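Nodulation protein S (Bradyrhizobium sp., PDB 3OFK) transfers a methyl group from S-adenosylmethionine to nitrogen, probably during synthesis of the lipochitooligosaccharide Nod factors of root nodulation. Local coordinates at residues L56-A61 / D138-M143; E67-H72 / L117-E122. One frame throughout, in Å; residues are numbered along the deposited sequence.

Contact 1: residues L56-A61 / D138-M143. With SAH (S-adenosyl-L-homocysteine), chain E.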
ATOM      1  N   LEU A  56      -8.938  -0.602   5.712  1.00 34.24           N
ATOM      2  CA  LEU A  56      -7.602  -0.171   6.208  1.00 33.30           C
ATOM      3  C   LEU A  56      -6.664   0.156   5.037  1.00 32.69           C
ATOM      4  O   LEU A  56      -6.449  -0.660   4.122  1.00 34.06           O
ATOM      5  CB  LEU A  56      -6.965  -1.235   7.104  1.00 32.82           C
ATOM      6  CG  LEU A  56      -5.538  -0.957   7.653  1.00 29.25           C
ATOM      7  CD1 LEU A  56      -5.526   0.194   8.656  1.00 26.80           C
ATOM      8  CD2 LEU A  56      -4.900  -2.204   8.273  1.00 35.07           C
ATOM      9  N   GLU A  57      -6.062   1.327   5.058  1.00 31.39           N
ATOM     10  CA  GLU A  57      -5.062   1.648   4.056  1.00 30.17           C
ATOM     11  C   GLU A  57      -3.743   1.748   4.784  1.00 30.55           C
ATOM     12  O   GLU A  57      -3.667   2.462   5.819  1.00 28.83           O
ATOM     13  CB  GLU A  57      -5.364   2.960   3.339  1.00 30.95           C
ATOM     14  CG  GLU A  57      -4.358   3.211   2.173  1.00 30.86           C
ATOM     15  CD  GLU A  57      -4.273   4.640   1.665  1.00 30.29           C
ATOM     16  OE1 GLU A  57      -4.719   5.583   2.348  1.00 33.82           O
ATOM     17  OE2 GLU A  57      -3.780   4.835   0.527  1.00 32.11           O
ATOM     18  N   ILE A  58      -2.739   1.005   4.286  1.00 31.89           N
ATOM     19  CA  ILE A  58      -1.377   0.967   4.889  1.00 32.30           C
ATOM     20  C   ILE A  58      -0.405   1.703   3.989  1.00 32.99           C
ATOM     21  O   ILE A  58      -0.030   1.171   2.929  1.00 33.26           O
ATOM     22  CB  ILE A  58      -0.872  -0.461   5.092  1.00 33.56           C
ATOM     23  CG1 ILE A  58      -1.736  -1.148   6.129  1.00 30.99           C
ATOM     24  CG2 ILE A  58       0.634  -0.473   5.561  1.00 33.81           C
ATOM     25  CD1 ILE A  58      -1.633  -2.688   6.114  1.00 33.88           C
ATOM     26  N   GLY A  59       0.027   2.891   4.431  1.00 30.70           N
ATOM     27  CA  GLY A  59       0.897   3.765   3.611  1.00 31.67           C
ATOM     28  C   GLY A  59       0.091   4.668   2.671  1.00 31.26           C
ATOM     29  O   GLY A  59      -0.424   4.208   1.662  1.00 30.31           O
ATOM     30  N   CYS A  60      -0.014   5.950   2.989  1.00 31.43           N
ATOM     31  CA  CYS A  60      -0.939   6.843   2.286  1.00 30.85           C
ATOM     32  C   CYS A  60      -0.285   7.954   1.486  1.00 30.78           C
ATOM     33  O   CYS A  60      -0.998   8.691   0.774  1.00 30.96           O
ATOM     34  CB  CYS A  60      -1.904   7.507   3.291  1.00 31.93           C
ATOM     35  SG  CYS A  60      -1.147   8.464   4.658  1.00 31.32           S
ATOM     36  N   ALA A  61       1.028   8.100   1.585  1.00 29.55           N
ATOM     37  CA  ALA A  61       1.742   9.241   0.979  1.00 31.13           C
ATOM     38  C   ALA A  61       0.933  10.507   1.237  1.00 31.82           C
ATOM     39  O   ALA A  61       0.557  10.743   2.391  1.00 32.40           O
ATOM     40  CB  ALA A  61       1.981   9.034  -0.518  1.00 31.55           C
ATOM     41  N   ASP A 138       1.869 -11.244   8.655  1.00 40.42           N
ATOM     42  CA  ASP A 138       1.066 -12.013   9.627  1.00 42.81           C
ATOM     43  C   ASP A 138       0.073 -11.070  10.289  1.00 42.79           C
ATOM     44  O   ASP A 138      -1.071 -11.444  10.607  1.00 44.75           O
ATOM     45  CB  ASP A 138       1.941 -12.697  10.709  1.00 44.71           C
ATOM     46  CG  ASP A 138       2.862 -13.785  10.153  1.00 47.18           C
ATOM     47  OD1 ASP A 138       2.663 -14.217   9.007  1.00 43.68           O
ATOM     48  OD2 ASP A 138       3.807 -14.206  10.867  1.00 42.35           O
ATOM     49  N   ASN A 139       0.532  -9.850  10.541  1.00 42.80           N
ATOM     50  CA  ASN A 139      -0.273  -8.834  11.215  1.00 43.53           C
ATOM     51  C   ASN A 139      -1.475  -8.464  10.352  1.00 42.39           C
ATOM     52  O   ASN A 139      -2.593  -8.345  10.844  1.00 42.43           O
ATOM     53  CB  ASN A 139       0.597  -7.598  11.509  1.00 42.87           C
ATOM     54  CG  ASN A 139      -0.058  -6.608  12.506  1.00 49.07           C
ATOM     55  OD1 ASN A 139      -0.979  -6.945  13.262  1.00 54.23           O
ATOM     56  ND2 ASN A 139       0.441  -5.373  12.503  1.00 49.92           N
ATOM     57  N   MET A 140      -1.211  -8.249   9.059  1.00 41.18           N
ATOM     58  CA  MET A 140      -2.254  -7.955   8.086  1.00 41.02           C
ATOM     59  C   MET A 140      -3.266  -9.123   7.993  1.00 42.93           C
ATOM     60  O   MET A 140      -4.498  -8.893   8.018  1.00 43.95           O
ATOM     61  CB  MET A 140      -1.634  -7.657   6.717  1.00 38.92           C
ATOM     62  CG  MET A 140      -0.864  -6.395   6.670  1.00 38.11           C
ATOM     63  SD  MET A 140      -0.516  -5.927   4.962  1.00 40.32           S
ATOM     64  CE  MET A 140       0.559  -7.239   4.352  1.00 29.89           C
ATOM     65  N   VAL A 141      -2.764 -10.361   7.926  1.00 43.04           N
ATOM     66  CA  VAL A 141      -3.648 -11.531   7.844  1.00 45.13           C
ATOM     67  C   VAL A 141      -4.544 -11.557   9.078  1.00 47.13           C
ATOM     68  O   VAL A 141      -5.763 -11.693   8.954  1.00 47.57           O
ATOM     69  CB  VAL A 141      -2.871 -12.862   7.716  1.00 46.20           C
ATOM     70  CG1 VAL A 141      -3.827 -14.097   7.851  1.00 45.95           C
ATOM     71  CG2 VAL A 141      -2.118 -12.881   6.408  1.00 43.28           C
ATOM     72  N   LYS A 142      -3.927 -11.383  10.249  1.00 47.55           N
ATOM     73  CA  LYS A 142      -4.652 -11.384  11.513  1.00 49.29           C
ATOM     74  C   LYS A 142      -5.767 -10.337  11.551  1.00 48.81           C
ATOM     75  O   LYS A 142      -6.845 -10.621  12.077  1.00 50.83           O
ATOM     76  CB  LYS A 142      -3.695 -11.176  12.691  1.00 49.63           C
ATOM     77  CG  LYS A 142      -4.392 -10.957  14.048  1.00 55.63           C
ATOM     78  CD  LYS A 142      -3.353 -10.677  15.156  1.00 63.13           C
ATOM     79  CE  LYS A 142      -3.746  -9.461  16.001  1.00 66.18           C
ATOM     80  NZ  LYS A 142      -3.625  -8.203  15.201  1.00 64.11           N
ATOM     81  N   MET A 143      -5.506  -9.134  11.015  1.00 46.09           N
ATOM     82  CA  MET A 143      -6.531  -8.059  10.981  1.00 45.98           C
ATOM     83  C   MET A 143      -7.581  -8.167   9.838  1.00 45.55           C
ATOM     84  O   MET A 143      -8.422  -7.268   9.702  1.00 45.04           O
ATOM     85  CB  MET A 143      -5.867  -6.674  10.855  1.00 43.67           C
ATOM     86  CG  MET A 143      -5.003  -6.228  12.030  1.00 45.42           C
ATOM     87  SD  MET A 143      -4.333  -4.561  11.693  1.00 43.92           S
ATOM     88  CE  MET A 143      -3.151  -4.813  10.421  1.00 44.09           C
TER
HETATM   89  N   SAH E 217      -0.199   3.133  -0.843  1.00 32.84           N
HETATM   90  CA  SAH E 217      -0.052   4.404  -1.545  1.00 33.52           C
HETATM   91  CB  SAH E 217       1.217   5.111  -1.073  1.00 32.17           C
HETATM   92  CG  SAH E 217       2.571   4.494  -1.385  1.00 34.19           C
HETATM   93  SD  SAH E 217       4.008   5.543  -0.966  1.00 34.45           S
HETATM   94  C   SAH E 217      -0.050   4.274  -3.076  1.00 33.78           C
HETATM   95  O   SAH E 217       0.091   3.179  -3.625  1.00 33.87           O
HETATM   96  OXT SAH E 217      -0.192   5.268  -3.786  1.00 32.80           O
HETATM   97  C5' SAH E 217       4.485   4.608   0.525  1.00 33.43           C
HETATM   98  C4' SAH E 217       3.913   5.045   1.859  1.00 35.23           C
HETATM   99  O4' SAH E 217       4.206   4.038   2.826  1.00 32.34           O
HETATM  100  C3' SAH E 217       4.486   6.358   2.390  1.00 32.65           C
HETATM  101  O3' SAH E 217       3.428   7.173   2.912  1.00 31.55           O
HETATM  102  C2' SAH E 217       5.439   5.888   3.500  1.00 31.85           C
HETATM  103  O2' SAH E 217       5.594   6.849   4.516  1.00 32.22           O
HETATM  104  C1' SAH E 217       4.714   4.665   3.991  1.00 30.19           C
HETATM  105  N9  SAH E 217       5.481   3.658   4.759  1.00 31.03           N
HETATM  106  C8  SAH E 217       6.758   3.217   4.521  1.00 31.85           C
HETATM  107  N7  SAH E 217       7.047   2.260   5.428  1.00 26.12           N
HETATM  108  C5  SAH E 217       5.986   2.076   6.234  1.00 34.67           C
HETATM  109  C6  SAH E 217       5.794   1.169   7.277  1.00 31.12           C
HETATM  110  N6  SAH E 217       6.833   0.375   7.661  1.00 31.78           N
HETATM  111  N1  SAH E 217       4.589   1.189   7.934  1.00 36.19           N
HETATM  112  C2  SAH E 217       3.585   2.057   7.518  1.00 37.13           C
HETATM  113  N3  SAH E 217       3.788   2.929   6.454  1.00 32.93           N
HETATM  114  C4  SAH E 217       4.974   2.926   5.805  1.00 31.74           C
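I58 and L56 point from strand 52-58 toward M140 and M143 of segment 138-143, joining the first strand of this Rossmann-like methyltransferase fold to helix 130-142 on one face of the sheet. The closest pair is I58 CD1 against M140 SD, 3.6 Å apart. With chi2 at 162°, the extended I58 arm carries CD1 out to the helix. The M140 chain bends at its last torsion (chi3 -65°) and turns its methyl aside, leaving the sulfur to meet the isoleucine tip. At M143, three residues on, it is the terminal methyl CE that touches, 3.8 Å from L56 CD2, and the two side chains cross at about a right angle. F115 flanks both members of this second pair. All four residues are buried, whereas D138 and K142, on the same helix, are exposed to solvent. Past I58 the chain leaves the sheet as the glycine-containing loop that cradles the cofactor product. Having no side chain, G59 lets the ribose come close, with SAH O4' 3.4 Å from G59 CA. The loop backbone grips the ligand at two points: SAH N donates to G59 O at 2.7 Å, and A61 N donates to SAH O3' at 2.9 Å, a bond bent to 139° at the hydrogen.

Contact 2: residues E67-H72 / L117-E122. With SAH (S-adenosyl-L-homocysteine), chain E.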
ATOM      1  N   GLU A  67      -8.068   9.385  -0.988  1.00 34.67           N
ATOM      2  CA  GLU A  67      -9.131  10.226  -1.544  1.00 35.48           C
ATOM      3  C   GLU A  67     -10.071   9.482  -2.488  1.00 35.62           C
ATOM      4  O   GLU A  67     -11.258   9.808  -2.578  1.00 37.25           O
ATOM      5  CB  GLU A  67      -8.492  11.415  -2.279  1.00 37.46           C
ATOM      6  CG  GLU A  67      -9.494  12.312  -3.002  1.00 45.08           C
ATOM      7  CD  GLU A  67      -8.982  13.706  -3.277  1.00 55.38           C
ATOM      8  OE1 GLU A  67      -7.844  13.817  -3.812  1.00 54.72           O
ATOM      9  OE2 GLU A  67      -9.723  14.678  -2.930  1.00 60.53           O
ATOM     10  N   LYS A  68      -9.513   8.513  -3.207  1.00 34.91           N
ATOM     11  CA  LYS A  68     -10.271   7.686  -4.148  1.00 35.76           C
ATOM     12  C   LYS A  68     -11.001   6.563  -3.421  1.00 36.52           C
ATOM     13  O   LYS A  68     -12.105   6.193  -3.770  1.00 39.55           O
ATOM     14  CB  LYS A  68      -9.303   7.126  -5.194  1.00 35.96           C
ATOM     15  CG  LYS A  68      -8.665   8.225  -6.063  1.00 37.46           C
ATOM     16  CD  LYS A  68      -7.564   7.706  -6.985  1.00 42.87           C
ATOM     17  CE  LYS A  68      -6.717   8.866  -7.481  1.00 49.51           C
ATOM     18  NZ  LYS A  68      -5.521   8.433  -8.233  1.00 53.45           N
ATOM     19  N   LEU A  69     -10.395   6.066  -2.356  1.00 35.05           N
ATOM     20  CA  LEU A  69     -10.949   4.973  -1.568  1.00 35.79           C
ATOM     21  C   LEU A  69     -12.034   5.400  -0.584  1.00 35.91           C
ATOM     22  O   LEU A  69     -13.025   4.678  -0.416  1.00 36.62           O
ATOM     23  CB  LEU A  69      -9.816   4.288  -0.806  1.00 35.58           C
ATOM     24  CG  LEU A  69     -10.101   2.933  -0.143  1.00 35.14           C
ATOM     25  CD1 LEU A  69     -10.437   1.861  -1.194  1.00 33.61           C
ATOM     26  CD2 LEU A  69      -8.879   2.530   0.712  1.00 33.77           C
ATOM     27  N   ALA A  70     -11.873   6.577   0.036  1.00 35.66           N
ATOM     28  CA  ALA A  70     -12.734   7.009   1.159  1.00 35.91           C
ATOM     29  C   ALA A  70     -14.237   6.939   0.902  1.00 36.89           C
ATOM     30  O   ALA A  70     -14.973   6.432   1.757  1.00 36.73           O
ATOM     31  CB  ALA A  70     -12.342   8.455   1.713  1.00 35.63           C
ATOM     32  N   PRO A  71     -14.714   7.440  -0.266  1.00 37.21           N
ATOM     33  CA  PRO A  71     -16.152   7.466  -0.472  1.00 38.75           C
ATOM     34  C   PRO A  71     -16.817   6.098  -0.554  1.00 39.35           C
ATOM     35  O   PRO A  71     -18.041   6.019  -0.544  1.00 39.52           O
ATOM     36  CB  PRO A  71     -16.314   8.188  -1.803  1.00 40.88           C
ATOM     37  CG  PRO A  71     -14.959   8.736  -2.152  1.00 39.85           C
ATOM     38  CD  PRO A  71     -13.965   8.004  -1.406  1.00 38.24           C
ATOM     39  N   HIS A  72     -16.018   5.033  -0.594  1.00 37.38           N
ATOM     40  CA  HIS A  72     -16.514   3.680  -0.800  1.00 38.66           C
ATOM     41  C   HIS A  72     -16.418   2.782   0.441  1.00 39.61           C
ATOM     42  O   HIS A  72     -16.764   1.605   0.377  1.00 41.05           O
ATOM     43  CB  HIS A  72     -15.767   3.090  -1.982  1.00 38.10           C
ATOM     44  CG  HIS A  72     -15.759   3.995  -3.182  1.00 36.81           C
ATOM     45  ND1 HIS A  72     -16.902   4.342  -3.870  1.00 37.18           N
ATOM     46  CD2 HIS A  72     -14.746   4.669  -3.774  1.00 35.02           C
ATOM     47  CE1 HIS A  72     -16.588   5.175  -4.844  1.00 41.41           C
ATOM     48  NE2 HIS A  72     -15.286   5.402  -4.798  1.00 36.64           N
ATOM     49  N   LEU A 117     -11.498  -4.811   4.061  1.00 40.47           N
ATOM     50  CA  LEU A 117     -10.534  -4.485   3.013  1.00 38.13           C
ATOM     51  C   LEU A 117      -9.266  -3.951   3.651  1.00 37.16           C
ATOM     52  O   LEU A 117      -9.333  -3.045   4.485  1.00 35.52           O
ATOM     53  CB  LEU A 117     -11.053  -3.413   2.060  1.00 38.52           C
ATOM     54  CG  LEU A 117     -10.115  -3.019   0.905  1.00 32.56           C
ATOM     55  CD1 LEU A 117      -9.844  -4.189  -0.070  1.00 36.99           C
ATOM     56  CD2 LEU A 117     -10.784  -1.840   0.174  1.00 36.67           C
ATOM     57  N   ILE A 118      -8.126  -4.511   3.248  1.00 36.65           N
ATOM     58  CA  ILE A 118      -6.839  -3.925   3.532  1.00 35.26           C
ATOM     59  C   ILE A 118      -6.128  -3.648   2.228  1.00 34.41           C
ATOM     60  O   ILE A 118      -6.009  -4.523   1.369  1.00 33.07           O
ATOM     61  CB  ILE A 118      -5.987  -4.866   4.364  1.00 35.75           C
ATOM     62  CG1 ILE A 118      -6.694  -5.154   5.686  1.00 34.21           C
ATOM     63  CG2 ILE A 118      -4.606  -4.261   4.584  1.00 35.86           C
ATOM     64  CD1 ILE A 118      -5.969  -6.195   6.550  1.00 38.04           C
ATOM     65  N   VAL A 119      -5.730  -2.402   2.043  1.00 33.30           N
ATOM     66  CA  VAL A 119      -4.971  -2.021   0.862  1.00 34.30           C
ATOM     67  C   VAL A 119      -3.513  -1.806   1.351  1.00 34.09           C
ATOM     68  O   VAL A 119      -3.262  -1.119   2.347  1.00 33.90           O
ATOM     69  CB  VAL A 119      -5.552  -0.767   0.142  1.00 34.41           C
ATOM     70  CG1 VAL A 119      -4.735  -0.439  -1.095  1.00 33.41           C
ATOM     71  CG2 VAL A 119      -7.088  -0.951  -0.218  1.00 32.28           C
ATOM     72  N   VAL A 120      -2.579  -2.454   0.664  1.00 34.08           N
ATOM     73  CA  VAL A 120      -1.154  -2.426   0.976  1.00 33.20           C
ATOM     74  C   VAL A 120      -0.425  -2.364  -0.336  1.00 33.37           C
ATOM     75  O   VAL A 120      -0.117  -3.384  -0.982  1.00 35.99           O
ATOM     76  CB  VAL A 120      -0.750  -3.608   1.878  1.00 33.83           C
ATOM     77  CG1 VAL A 120      -1.170  -4.951   1.279  1.00 34.28           C
ATOM     78  CG2 VAL A 120       0.742  -3.595   2.171  1.00 31.84           C
ATOM     79  N   ALA A 121      -0.161  -1.137  -0.764  1.00 33.36           N
ATOM     80  CA  ALA A 121       0.440  -0.880  -2.074  1.00 34.32           C
ATOM     81  C   ALA A 121       1.735  -0.073  -1.948  1.00 32.83           C
ATOM     82  O   ALA A 121       1.746   0.980  -1.334  1.00 31.74           O
ATOM     83  CB  ALA A 121      -0.582  -0.109  -2.983  1.00 33.98           C
ATOM     84  N   GLU A 122       2.835  -0.605  -2.496  1.00 34.21           N
ATOM     85  CA  GLU A 122       4.101   0.159  -2.670  1.00 34.70           C
ATOM     86  C   GLU A 122       4.657   0.647  -1.314  1.00 33.80           C
ATOM     87  O   GLU A 122       5.208   1.734  -1.188  1.00 33.29           O
ATOM     88  CB  GLU A 122       3.922   1.324  -3.623  1.00 35.74           C
ATOM     89  CG  GLU A 122       3.185   1.014  -4.944  1.00 39.09           C
ATOM     90  CD  GLU A 122       3.894  -0.038  -5.798  1.00 37.51           C
ATOM     91  OE1 GLU A 122       5.131  -0.212  -5.654  1.00 38.35           O
ATOM     92  OE2 GLU A 122       3.179  -0.711  -6.565  1.00 39.23           O
TER
HETATM   93  N   SAH E 217      -0.199   3.133  -0.843  1.00 32.84           N
HETATM   94  CA  SAH E 217      -0.052   4.404  -1.545  1.00 33.52           C
HETATM   95  CB  SAH E 217       1.217   5.111  -1.073  1.00 32.17           C
HETATM   96  CG  SAH E 217       2.571   4.494  -1.385  1.00 34.19           C
HETATM   97  SD  SAH E 217       4.008   5.543  -0.966  1.00 34.45           S
HETATM   98  C   SAH E 217      -0.050   4.274  -3.076  1.00 33.78           C
HETATM   99  O   SAH E 217       0.091   3.179  -3.625  1.00 33.87           O
HETATM  100  OXT SAH E 217      -0.192   5.268  -3.786  1.00 32.80           O
HETATM  101  C5' SAH E 217       4.485   4.608   0.525  1.00 33.43           C
HETATM  102  C4' SAH E 217       3.913   5.045   1.859  1.00 35.23           C
HETATM  103  O4' SAH E 217       4.206   4.038   2.826  1.00 32.34           O
HETATM  104  C3' SAH E 217       4.486   6.358   2.390  1.00 32.65           C
HETATM  105  O3' SAH E 217       3.428   7.173   2.912  1.00 31.55           O
HETATM  106  C2' SAH E 217       5.439   5.888   3.500  1.00 31.85           C
HETATM  107  O2' SAH E 217       5.594   6.849   4.516  1.00 32.22           O
HETATM  108  C1' SAH E 217       4.714   4.665   3.991  1.00 30.19           C
HETATM  109  N9  SAH E 217       5.481   3.658   4.759  1.00 31.03           N
HETATM  110  C8  SAH E 217       6.758   3.217   4.521  1.00 31.85           C
HETATM  111  N7  SAH E 217       7.047   2.260   5.428  1.00 26.12           N
HETATM  112  C5  SAH E 217       5.986   2.076   6.234  1.00 34.67           C
HETATM  113  C6  SAH E 217       5.794   1.169   7.277  1.00 31.12           C
HETATM  114  N6  SAH E 217       6.833   0.375   7.661  1.00 31.78           N
HETATM  115  N1  SAH E 217       4.589   1.189   7.934  1.00 36.19           N
HETATM  116  C2  SAH E 217       3.585   2.057   7.518  1.00 37.13           C
HETATM  117  N3  SAH E 217       3.788   2.929   6.454  1.00 32.93           N
HETATM  118  C4  SAH E 217       4.974   2.926   5.805  1.00 31.74           C
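L69 of helix 64-69 spreads its two methyl groups over strand 115-121. CD1 meets L117 CD2 at 4.0 Å as the two leucines pass at a slant, while CD2 and V119 CG2 approach tip to tip, also 4.0 Å apart. With CG of L69 opposite its backbone N (chi1 -167°), the fork is directed at the sheet and each branch has a different partner. Both strand residues point toward the helix and lie two apart; I118 between them faces the other way. Helix 33-46 packs on the same face, with L42 on V119 and S46 on L117. Where the strand ends, the packing gives way to the ligand. A121 O accepts from SAH N at 2.9 Å, and A121 CB lies 3.4 Å from SAH O. Next along the chain, E122 is fixed through OE1, which is bonded to A155 N and Y125 OH. A second-shell bond comes from the helix: K68 NZ pairs with H39 ND1, and NE2 on the same ring binds SAH. A helix packed on parallel strands, with the cofactor product held at their C-terminal ends, is characteristic of Rossmann-like folds, the family of folds to which SAM-dependent methyltransferases belong.

How the contacts relate
Both contacts are buried helix-on-sheet packing, but they cover opposite faces: helix 130-142 lies on one side in contact 1 and helix 64-69 on the other in contact 2. Their strands, 52-58 and 115-121, are parallel neighbours, joined by probable hydrogen bonds from L56 N to L117 O and from V119 N to L56 O. I118 turns to the side of contact 1, where it packs on I58 and M140. Methionine sulfur and methyl groups make the first interface; branched aliphatic tips alone make the second. Bonds to the ligand begin at the strands' C-terminal ends, where the carbonyls of G59, just past one strand, and A121, last in the other, accept from the SAH amino group.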